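Local coordinates for protein yesU (Bacillus subtilis, PDB 1OQ1) that is of unknown function but adopts a galectin-like beta-sandwich fold, which is consistent with, though no proof of, carbohydrate binding, at residues Trp25-Gly30 / Leu40-Val45; Glu48-Phe53 / Gly201-Ala206; Glu73-Cys78 / Met205-Ala210. One frame throughout, in Å; residues are numbered along the deposited sequence.

Interaction 1: Trp25-Gly30 / Leu40-Val45; sequences WRMEGG and LHLSHV
Selenomethionine Met27 reaches across to Leu42, from one sheet of the galectin-like beta sandwich to the other. Strand 26-29 is an outermost strand of the seven-stranded sheet, and strand 40-44 belongs to the opposing sheet. The two side chains meet through their methyl ends. CE of Met27 lies 4.3 Å from CD2 of Leu42, a light apolar touch. CG of Met27 lies opposite its backbone N (chi1 174°). The chain then bends at chi2 and chi3, which brings CE round to the leucine. Phe51 packs against both side chains, and Ile33 and Phe53 also lie against Met27, so this part of the contact belongs to the apolar layer between the sheets.

The second half of the contact is polar and lies nearer the surface. It is built round the carbonyl of Gly30, which follows Gly29 where the chain turns. Gly29 has a positive phi of 118°, a conformation that glycine adopts easily. Gly30 O faces the end of strand 40-44. His44 meets this oxygen with its backbone, while Val45 brings both its N-H and its methyls. CA of His44 is 3.6 Å from Gly30 O. The His44 ring turns to other partners: it meets the Phe51 ring, and its ND1 hydrogen-bonds to Ala49 O. Val45 has both methyls near the carbonyl. CG1 of Val45 lies 3.7 Å from Gly30 O. CG2 of Val45, set between its own backbone N and carbonyl carbon, is the nearer branch at 3.4 Å from Gly30 O. Beside these methyls, Val45 N donates to Gly30 O at 3.1 Å, a nearly straight bond with an N-H...O angle of 164°.

Interaction 2: Glu48-Phe53 / Gly201-Ala206; sequences EAHFVF and GFRQMA. With ACY (acetic acid), chain E.
Phe51 O is gripped from strand 199-205 by two donors. Gln204 N donates to it at 3.2 Å, and Arg203 NH1 adds a weak, bent bond at 3.1 Å. The arginine chain is extended from CG to NE, and its CG comes within 3.0 Å of Phe51 O. The head is turned at chi4 (65°), so that NH1 returns to the same oxygen. The guanidinium also meets a bound acetate, probably from the crystallisation liquor, edge to edge. NH2 of Arg203 donates to acetate OXT at 2.6 Å, and NE donates to the other oxygen. NH1 has a second partner in Gly102 O.

The His50 ring is held at its edge and on both faces. Ala206 N donates to ND1 of His50 at 2.9 Å, in the ring plane. CE of selenomethionine Met205 makes a CH-pi contact 4.0 Å from the His50 ring centroid. Glu48 O lies over the other face. CZ of Phe51 rests 3.6 Å from CB of Gln204, and the two side chains point the same way. Phe53 and Phe202 pair by two backbone bonds.

The strands run antiparallel within the seven-stranded sheet. Strand 51-54 lies between 26-29 and 199-205, and 76-86 flanks 199-205 on its other side.

Interaction 3: Glu73-Cys78 / Met205-Ala210; sequences EQPGLC and MAPMKA
At the OE1 corner of the Glu73 carboxylate, the Lys209 methylenes stand above the plane, and a water lies somewhat off it on the opposite side. Here two connections between the sheets of the galectin-like sandwich run side by side, one from strand 63-73 to 76-86, the other from 199-205 to 209-222. The Glu73 and Lys209 side chains lie alongside each other and point the same way, with CB of Glu73 3.6 Å from CB of Lys209. This brings CD of Lys209 within 3.2 Å of OE1 of Glu73. The charged ends form only a long salt bridge, with NZ of Lys209 3.8 Å from OE1 of Glu73. The water donates to Glu73 OE1 and to Pro207 O, and so ties the acid to the turn.

Each connection carries a cis proline, Pro75 and Pro207. The rim of the Pro207 ring rests on the Pro75 carbonyl, with CG of Pro207 3.3 Å from Pro75 O. Backbone bonds fasten both ends. Glu73 and Lys209 exchange two, and Met205 N donates to Leu77 O at 2.9 Å.

Leu77 also packs CB against CB of Met205 at 4.0 Å. Selenomethionine Met208 fills the middle. Its CG lies opposite the backbone N (chi1 -176°), 3.8 Å from SG of Cys78. A bend at chi2 then lays SE along the backbone of Gly76 and Leu77. There Leu77 N is buried without a polar partner, and SE of Met208 stands 3.8 Å from it.

The three contacts all cluster to one side of the molecule. Interactions 1 and 2 have centres about 7 Å apart, 2 and 3 about 9 Å, and 1 and 3 about 12 Å. Interaction 1 is complete before the other two begin along the chain. Interactions 2 and 3 share Met205 and Ala206 of their second segments. Strands 26-29, 51-54, 199-205 and 76-86 are consecutive in the seven-stranded sheet, while 40-44 pairs with 209-222 in the other. His44 of interaction 1 packs on Ala206 and Met208. Interactions 1 and 3 bridge the two sheets, and interaction 2 pairs neighbouring strands within one. Interactions 2 and 3 join chain parts distant in sequence.

Interaction 1: Trp25-Gly30 / Leu40-Val45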
loop_
_atom_site.group_PDB
_atom_site.type_symbol
_atom_site.label_atom_id
_atom_site.label_comp_id
_atom_site.label_asym_id
_atom_site.label_seq_id
_atom_site.Cartn_x
_atom_site.Cartn_y
_atom_site.Cartn_z
ATOM N N TRP A 25 3.409 8.136 12.953
ATOM C CA TRP A 25 3.244 6.921 12.159
ATOM C C TRP A 25 3.723 5.731 12.980
ATOM O O TRP A 25 4.571 5.881 13.859
ATOM C CB TRP A 25 4.035 7.020 10.855
ATOM C CG TRP A 25 3.371 7.891 9.831
ATOM C CD1 TRP A 25 2.766 9.094 10.049
ATOM C CD2 TRP A 25 3.237 7.623 8.427
ATOM N NE1 TRP A 25 2.259 9.591 8.871
ATOM C CE2 TRP A 25 2.533 8.708 7.860
ATOM C CE3 TRP A 25 3.641 6.570 7.595
ATOM C CZ2 TRP A 25 2.222 8.771 6.496
ATOM C CZ3 TRP A 25 3.331 6.633 6.240
ATOM C CH2 TRP A 25 2.628 7.726 5.705
ATOM N N ARG A 26 3.174 4.552 12.706
ATOM C CA ARG A 26 3.568 3.362 13.446
ATOM C C ARG A 26 4.352 2.371 12.606
ATOM O O ARG A 26 3.843 1.826 11.625
ATOM C CB ARG A 26 2.344 2.666 14.043
ATOM C CG ARG A 26 1.657 3.461 15.138
ATOM C CD ARG A 26 0.878 2.543 16.065
ATOM N NE ARG A 26 0.183 3.280 17.116
ATOM C CZ ARG A 26 -0.471 2.705 18.121
ATOM N NH1 ARG A 26 -0.519 1.382 18.213
ATOM N NH2 ARG A 26 -1.083 3.452 19.029
HETATM N N MSE A 27 5.598 2.144 13.011
HETATM C CA MSE A 27 6.485 1.219 12.323
HETATM C C MSE A 27 6.420 -0.156 12.978
HETATM O O MSE A 27 6.711 -0.303 14.165
HETATM C CB MSE A 27 7.921 1.752 12.367
HETATM C CG MSE A 27 8.980 0.804 11.812
HETATM SE SE MSE A 27 8.774 0.395 9.928
HETATM C CE MSE A 27 9.503 2.025 9.178
ATOM N N GLU A 28 6.024 -1.161 12.202
ATOM C CA GLU A 28 5.932 -2.528 12.706
ATOM C C GLU A 28 6.947 -3.368 11.944
ATOM O O GLU A 28 6.729 -3.736 10.793
ATOM C CB GLU A 28 4.508 -3.074 12.508
ATOM C CG GLU A 28 3.439 -2.209 13.178
ATOM C CD GLU A 28 2.014 -2.710 12.972
ATOM O OE1 GLU A 28 1.776 -3.530 12.060
ATOM O OE2 GLU A 28 1.122 -2.267 13.724
ATOM N N GLY A 29 8.066 -3.667 12.590
ATOM C CA GLY A 29 9.094 -4.441 11.926
ATOM C C GLY A 29 10.353 -3.606 11.832
ATOM O O GLY A 29 10.342 -2.426 12.197
ATOM N N GLY A 30 11.421 -4.206 11.317
ATOM C CA GLY A 30 12.705 -3.529 11.232
ATOM C C GLY A 30 12.963 -2.555 10.101
ATOM O O GLY A 30 13.986 -2.647 9.418
ATOM N N LEU A 40 11.161 10.752 1.926
ATOM C CA LEU A 40 11.177 9.552 2.757
ATOM C C LEU A 40 11.906 8.376 2.113
ATOM O O LEU A 40 11.488 7.864 1.072
ATOM C CB LEU A 40 9.748 9.119 3.100
ATOM C CG LEU A 40 9.617 7.789 3.857
ATOM C CD1 LEU A 40 10.257 7.915 5.228
ATOM C CD2 LEU A 40 8.155 7.412 4.001
ATOM N N HIS A 41 13.001 7.960 2.741
ATOM C CA HIS A 41 13.771 6.815 2.271
ATOM C C HIS A 41 13.461 5.675 3.232
ATOM O O HIS A 41 13.638 5.820 4.442
ATOM C CB HIS A 41 15.274 7.098 2.320
ATOM C CG HIS A 41 15.753 8.042 1.263
ATOM N ND1 HIS A 41 16.569 7.645 0.226
ATOM C CD2 HIS A 41 15.540 9.367 1.089
ATOM C CE1 HIS A 41 16.840 8.687 -0.541
ATOM N NE2 HIS A 41 16.227 9.743 -0.039
ATOM N N LEU A 42 12.971 4.556 2.708
ATOM C CA LEU A 42 12.678 3.405 3.554
ATOM C C LEU A 42 13.610 2.254 3.190
ATOM O O LEU A 42 13.702 1.859 2.024
ATOM C CB LEU A 42 11.216 2.959 3.394
ATOM C CG LEU A 42 10.142 3.879 3.985
ATOM C CD1 LEU A 42 8.764 3.259 3.768
ATOM C CD2 LEU A 42 10.398 4.091 5.474
ATOM N N SER A 43 14.321 1.739 4.190
ATOM C CA SER A 43 15.244 0.616 3.997
ATOM C C SER A 43 15.055 -0.367 5.148
ATOM O O SER A 43 14.095 -0.249 5.907
ATOM C CB SER A 43 16.698 1.104 3.938
ATOM O OG SER A 43 17.045 1.831 5.099
ATOM N N HIS A 44 15.971 -1.321 5.295
ATOM C CA HIS A 44 15.832 -2.334 6.340
ATOM C C HIS A 44 17.088 -2.514 7.190
ATOM O O HIS A 44 18.206 -2.357 6.699
ATOM C CB HIS A 44 15.444 -3.659 5.682
ATOM C CG HIS A 44 14.215 -3.565 4.829
ATOM N ND1 HIS A 44 12.969 -3.957 5.272
ATOM C CD2 HIS A 44 14.035 -3.094 3.572
ATOM C CE1 HIS A 44 12.075 -3.732 4.323
ATOM N NE2 HIS A 44 12.696 -3.208 3.281
ATOM N N VAL A 45 16.901 -2.846 8.465
ATOM C CA VAL A 45 18.039 -3.033 9.357
ATOM C C VAL A 45 18.739 -4.370 9.109
ATOM O O VAL A 45 19.917 -4.523 9.430
ATOM C CB VAL A 45 17.618 -2.925 10.849
ATOM C CG1 VAL A 45 17.041 -1.537 11.121
ATOM C CG2 VAL A 45 16.606 -4.006 11.199
#

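Interaction 2: Glu48-Phe53 / Gly201-Ala206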
loop_
_atom_site.group_PDB
_atom_site.type_symbol
_atom_site.label_atom_id
_atom_site.label_comp_id
_atom_site.label_asym_id
_atom_site.label_seq_id
_atom_site.Cartn_x
_atom_site.Cartn_y
_atom_site.Cartn_z
ATOM N N GLU A 48 16.155 -9.708 6.172
ATOM C CA GLU A 48 14.799 -10.242 6.220
ATOM C C GLU A 48 13.933 -9.461 7.213
ATOM O O GLU A 48 12.945 -9.980 7.740
ATOM C CB GLU A 48 14.814 -11.728 6.592
ATOM C CG GLU A 48 15.667 -12.621 5.682
ATOM C CD GLU A 48 15.365 -12.453 4.194
ATOM O OE1 GLU A 48 14.178 -12.379 3.814
ATOM O OE2 GLU A 48 16.327 -12.414 3.397
ATOM N N ALA A 49 14.307 -8.208 7.457
ATOM C CA ALA A 49 13.573 -7.352 8.386
ATOM C C ALA A 49 12.383 -6.676 7.704
ATOM O O ALA A 49 12.361 -5.454 7.538
ATOM C CB ALA A 49 14.509 -6.292 8.971
ATOM N N HIS A 50 11.394 -7.478 7.325
ATOM C CA HIS A 50 10.201 -6.973 6.648
ATOM C C HIS A 50 9.373 -6.109 7.598
ATOM O O HIS A 50 9.404 -6.308 8.817
ATOM C CB HIS A 50 9.378 -8.154 6.129
ATOM C CG HIS A 50 10.199 -9.186 5.416
ATOM N ND1 HIS A 50 11.179 -8.857 4.507
ATOM C CD2 HIS A 50 10.193 -10.538 5.490
ATOM C CE1 HIS A 50 11.745 -9.960 4.051
ATOM N NE2 HIS A 50 11.165 -10.996 4.632
ATOM N N PHE A 51 8.624 -5.156 7.051
ATOM C CA PHE A 51 7.836 -4.273 7.904
ATOM C C PHE A 51 6.593 -3.705 7.240
ATOM O O PHE A 51 6.372 -3.877 6.047
ATOM C CB PHE A 51 8.710 -3.093 8.355
ATOM C CG PHE A 51 9.038 -2.110 7.247
ATOM C CD1 PHE A 51 8.071 -1.232 6.755
ATOM C CD2 PHE A 51 10.311 -2.072 6.690
ATOM C CE1 PHE A 51 8.368 -0.329 5.725
ATOM C CE2 PHE A 51 10.617 -1.172 5.656
ATOM C CZ PHE A 51 9.639 -0.301 5.176
ATOM N N VAL A 52 5.781 -3.038 8.051
ATOM C CA VAL A 52 4.604 -2.326 7.574
ATOM C C VAL A 52 4.666 -1.021 8.368
ATOM O O VAL A 52 4.732 -1.038 9.597
ATOM C CB VAL A 52 3.285 -3.053 7.873
ATOM C CG1 VAL A 52 2.124 -2.239 7.304
ATOM C CG2 VAL A 52 3.296 -4.448 7.250
ATOM N N PHE A 53 4.676 0.100 7.654
ATOM C CA PHE A 53 4.766 1.434 8.249
ATOM C C PHE A 53 3.410 2.100 8.033
ATOM O O PHE A 53 3.070 2.471 6.914
ATOM C CB PHE A 53 5.884 2.200 7.536
ATOM C CG PHE A 53 6.241 3.518 8.163
ATOM C CD1 PHE A 53 6.311 3.663 9.547
ATOM C CD2 PHE A 53 6.575 4.602 7.358
ATOM C CE1 PHE A 53 6.713 4.867 10.115
ATOM C CE2 PHE A 53 6.981 5.813 7.918
ATOM C CZ PHE A 53 7.050 5.944 9.299
ATOM N N GLY A 201 -1.224 1.655 4.948
ATOM C CA GLY A 201 0.135 1.376 5.376
ATOM C C GLY A 201 1.068 1.012 4.237
ATOM O O GLY A 201 0.633 0.535 3.186
ATOM N N PHE A 202 2.360 1.227 4.466
ATOM C CA PHE A 202 3.391 0.948 3.478
ATOM C C PHE A 202 4.270 -0.212 3.914
ATOM O O PHE A 202 4.988 -0.111 4.910
ATOM C CB PHE A 202 4.258 2.193 3.281
ATOM C CG PHE A 202 3.532 3.336 2.639
ATOM C CD1 PHE A 202 3.662 3.580 1.273
ATOM C CD2 PHE A 202 2.675 4.137 3.386
ATOM C CE1 PHE A 202 2.948 4.606 0.661
ATOM C CE2 PHE A 202 1.955 5.169 2.781
ATOM C CZ PHE A 202 2.093 5.401 1.416
ATOM N N ARG A 203 4.215 -1.313 3.171
ATOM C CA ARG A 203 5.035 -2.474 3.499
ATOM C C ARG A 203 6.180 -2.672 2.523
ATOM O O ARG A 203 6.081 -2.332 1.346
ATOM C CB ARG A 203 4.189 -3.753 3.517
ATOM C CG ARG A 203 5.015 -5.045 3.634
ATOM C CD ARG A 203 4.111 -6.267 3.726
ATOM N NE ARG A 203 4.830 -7.522 3.957
ATOM C CZ ARG A 203 5.519 -7.796 5.063
ATOM N NH1 ARG A 203 5.597 -6.903 6.037
ATOM N NH2 ARG A 203 6.101 -8.979 5.213
ATOM N N GLN A 204 7.280 -3.214 3.027
ATOM C CA GLN A 204 8.424 -3.523 2.191
ATOM C C GLN A 204 9.022 -4.822 2.681
ATOM O O GLN A 204 9.014 -5.101 3.882
ATOM C CB GLN A 204 9.510 -2.446 2.271
ATOM C CG GLN A 204 9.161 -1.120 1.626
ATOM C CD GLN A 204 10.385 -0.233 1.437
ATOM O OE1 GLN A 204 11.488 -0.560 1.894
ATOM N NE2 GLN A 204 10.197 0.894 0.765
HETATM N N MSE A 205 9.508 -5.625 1.744
HETATM C CA MSE A 205 10.187 -6.860 2.090
HETATM C C MSE A 205 11.651 -6.488 1.925
HETATM O O MSE A 205 12.036 -5.940 0.890
HETATM C CB MSE A 205 9.832 -7.990 1.124
HETATM C CG MSE A 205 8.475 -8.621 1.359
HETATM SE SE MSE A 205 8.291 -10.265 0.353
HETATM C CE MSE A 205 9.149 -11.483 1.601
ATOM N N ALA A 206 12.455 -6.744 2.950
ATOM C CA ALA A 206 13.877 -6.435 2.886
ATOM C C ALA A 206 14.478 -7.271 1.766
ATOM O O ALA A 206 13.972 -8.354 1.465
ATOM C CB ALA A 206 14.543 -6.775 4.210
HETATM C C ACY E . 5.558 -10.712 2.365
HETATM O O ACY E . 4.978 -9.638 1.887
HETATM O OXT ACY E . 6.231 -10.820 3.448
HETATM C CH3 ACY E . 5.385 -11.943 1.492
#

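Interaction 3: Glu73-Cys78 / Met205-Ala210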
loop_
_atom_site.group_PDB
_atom_site.type_symbol
_atom_site.label_atom_id
_atom_site.label_comp_id
_atom_site.label_asym_id
_atom_site.label_seq_id
_atom_site.Cartn_x
_atom_site.Cartn_y
_atom_site.Cartn_z
ATOM N N GLU A 73 16.770 0.305 -4.846
ATOM C CA GLU A 73 17.605 -0.890 -4.801
ATOM C C GLU A 73 16.791 -2.162 -4.574
ATOM O O GLU A 73 15.878 -2.187 -3.749
ATOM C CB GLU A 73 18.632 -0.722 -3.677
ATOM C CG GLU A 73 19.887 -1.556 -3.804
ATOM C CD GLU A 73 20.907 -1.208 -2.731
ATOM O OE1 GLU A 73 20.650 -1.493 -1.543
ATOM O OE2 GLU A 73 21.962 -0.636 -3.075
ATOM N N GLN A 74 17.123 -3.216 -5.319
ATOM C CA GLN A 74 16.451 -4.510 -5.187
ATOM C C GLN A 74 17.554 -5.513 -4.836
ATOM O O GLN A 74 18.731 -5.153 -4.840
ATOM C CB GLN A 74 15.777 -4.899 -6.511
ATOM C CG GLN A 74 16.751 -5.227 -7.634
ATOM C CD GLN A 74 16.062 -5.571 -8.946
ATOM O OE1 GLN A 74 16.625 -6.274 -9.785
ATOM N NE2 GLN A 74 14.847 -5.067 -9.135
ATOM N N PRO A 75 17.201 -6.768 -4.498
ATOM C CA PRO A 75 15.877 -7.390 -4.396
ATOM C C PRO A 75 14.995 -6.730 -3.344
ATOM O O PRO A 75 15.486 -6.074 -2.422
ATOM C CB PRO A 75 16.198 -8.837 -4.017
ATOM C CG PRO A 75 17.547 -9.059 -4.604
ATOM C CD PRO A 75 18.256 -7.772 -4.269
ATOM N N GLY A 76 13.690 -6.930 -3.484
ATOM C CA GLY A 76 12.746 -6.362 -2.544
ATOM C C GLY A 76 11.345 -6.364 -3.127
ATOM O O GLY A 76 11.150 -6.711 -4.291
ATOM N N LEU A 77 10.371 -5.976 -2.316
ATOM C CA LEU A 77 8.983 -5.928 -2.756
ATOM C C LEU A 77 8.253 -4.838 -1.982
ATOM O O LEU A 77 8.560 -4.583 -0.815
ATOM C CB LEU A 77 8.315 -7.294 -2.528
ATOM C CG LEU A 77 6.813 -7.469 -2.791
ATOM C CD1 LEU A 77 6.530 -8.910 -3.209
ATOM C CD2 LEU A 77 6.014 -7.104 -1.548
ATOM N N CYS A 78 7.305 -4.180 -2.640
ATOM C CA CYS A 78 6.530 -3.133 -1.995
ATOM C C CYS A 78 5.059 -3.529 -1.987
ATOM O O CYS A 78 4.612 -4.310 -2.829
ATOM C CB CYS A 78 6.730 -1.803 -2.714
ATOM S SG CYS A 78 8.431 -1.183 -2.568
HETATM N N MSE A 205 9.508 -5.625 1.744
HETATM C CA MSE A 205 10.187 -6.860 2.090
HETATM C C MSE A 205 11.651 -6.488 1.925
HETATM O O MSE A 205 12.036 -5.940 0.890
HETATM C CB MSE A 205 9.832 -7.990 1.124
HETATM C CG MSE A 205 8.475 -8.621 1.359
HETATM SE SE MSE A 205 8.291 -10.265 0.353
HETATM C CE MSE A 205 9.149 -11.483 1.601
ATOM N N ALA A 206 12.455 -6.744 2.950
ATOM C CA ALA A 206 13.877 -6.435 2.886
ATOM C C ALA A 206 14.478 -7.271 1.766
ATOM O O ALA A 206 13.972 -8.354 1.465
ATOM C CB ALA A 206 14.543 -6.775 4.210
ATOM N N PRO A 207 15.589 -6.812 1.161
ATOM C CA PRO A 207 16.340 -5.580 1.431
ATOM C C PRO A 207 15.958 -4.376 0.567
ATOM O O PRO A 207 16.813 -3.565 0.194
ATOM C CB PRO A 207 17.772 -6.013 1.185
ATOM C CG PRO A 207 17.615 -6.864 -0.025
ATOM C CD PRO A 207 16.371 -7.702 0.284
HETATM N N MSE A 208 14.672 -4.261 0.263
HETATM C CA MSE A 208 14.157 -3.166 -0.551
HETATM C C MSE A 208 14.603 -1.784 -0.079
HETATM O O MSE A 208 14.659 -1.509 1.118
HETATM C CB MSE A 208 12.626 -3.214 -0.541
HETATM C CG MSE A 208 11.933 -2.179 -1.421
HETATM SE SE MSE A 208 11.991 -2.688 -3.274
HETATM C CE MSE A 208 12.175 -0.935 -4.094
ATOM N N LYS A 209 14.938 -0.922 -1.032
ATOM C CA LYS A 209 15.284 0.460 -0.728
ATOM C C LYS A 209 14.444 1.282 -1.699
ATOM O O LYS A 209 14.541 1.104 -2.912
ATOM C CB LYS A 209 16.776 0.727 -0.929
ATOM C CG LYS A 209 17.640 0.094 0.151
ATOM C CD LYS A 209 19.034 0.693 0.187
ATOM C CE LYS A 209 19.832 0.120 1.349
ATOM N NZ LYS A 209 21.188 0.732 1.437
ATOM N N ALA A 210 13.601 2.156 -1.157
ATOM C CA ALA A 210 12.726 2.982 -1.986
ATOM C C ALA A 210 12.500 4.363 -1.389
ATOM O O ALA A 210 12.707 4.581 -0.195
ATOM C CB ALA A 210 11.382 2.278 -2.177
HETATM O O HOH W 1 19.388 -3.629 -0.964
#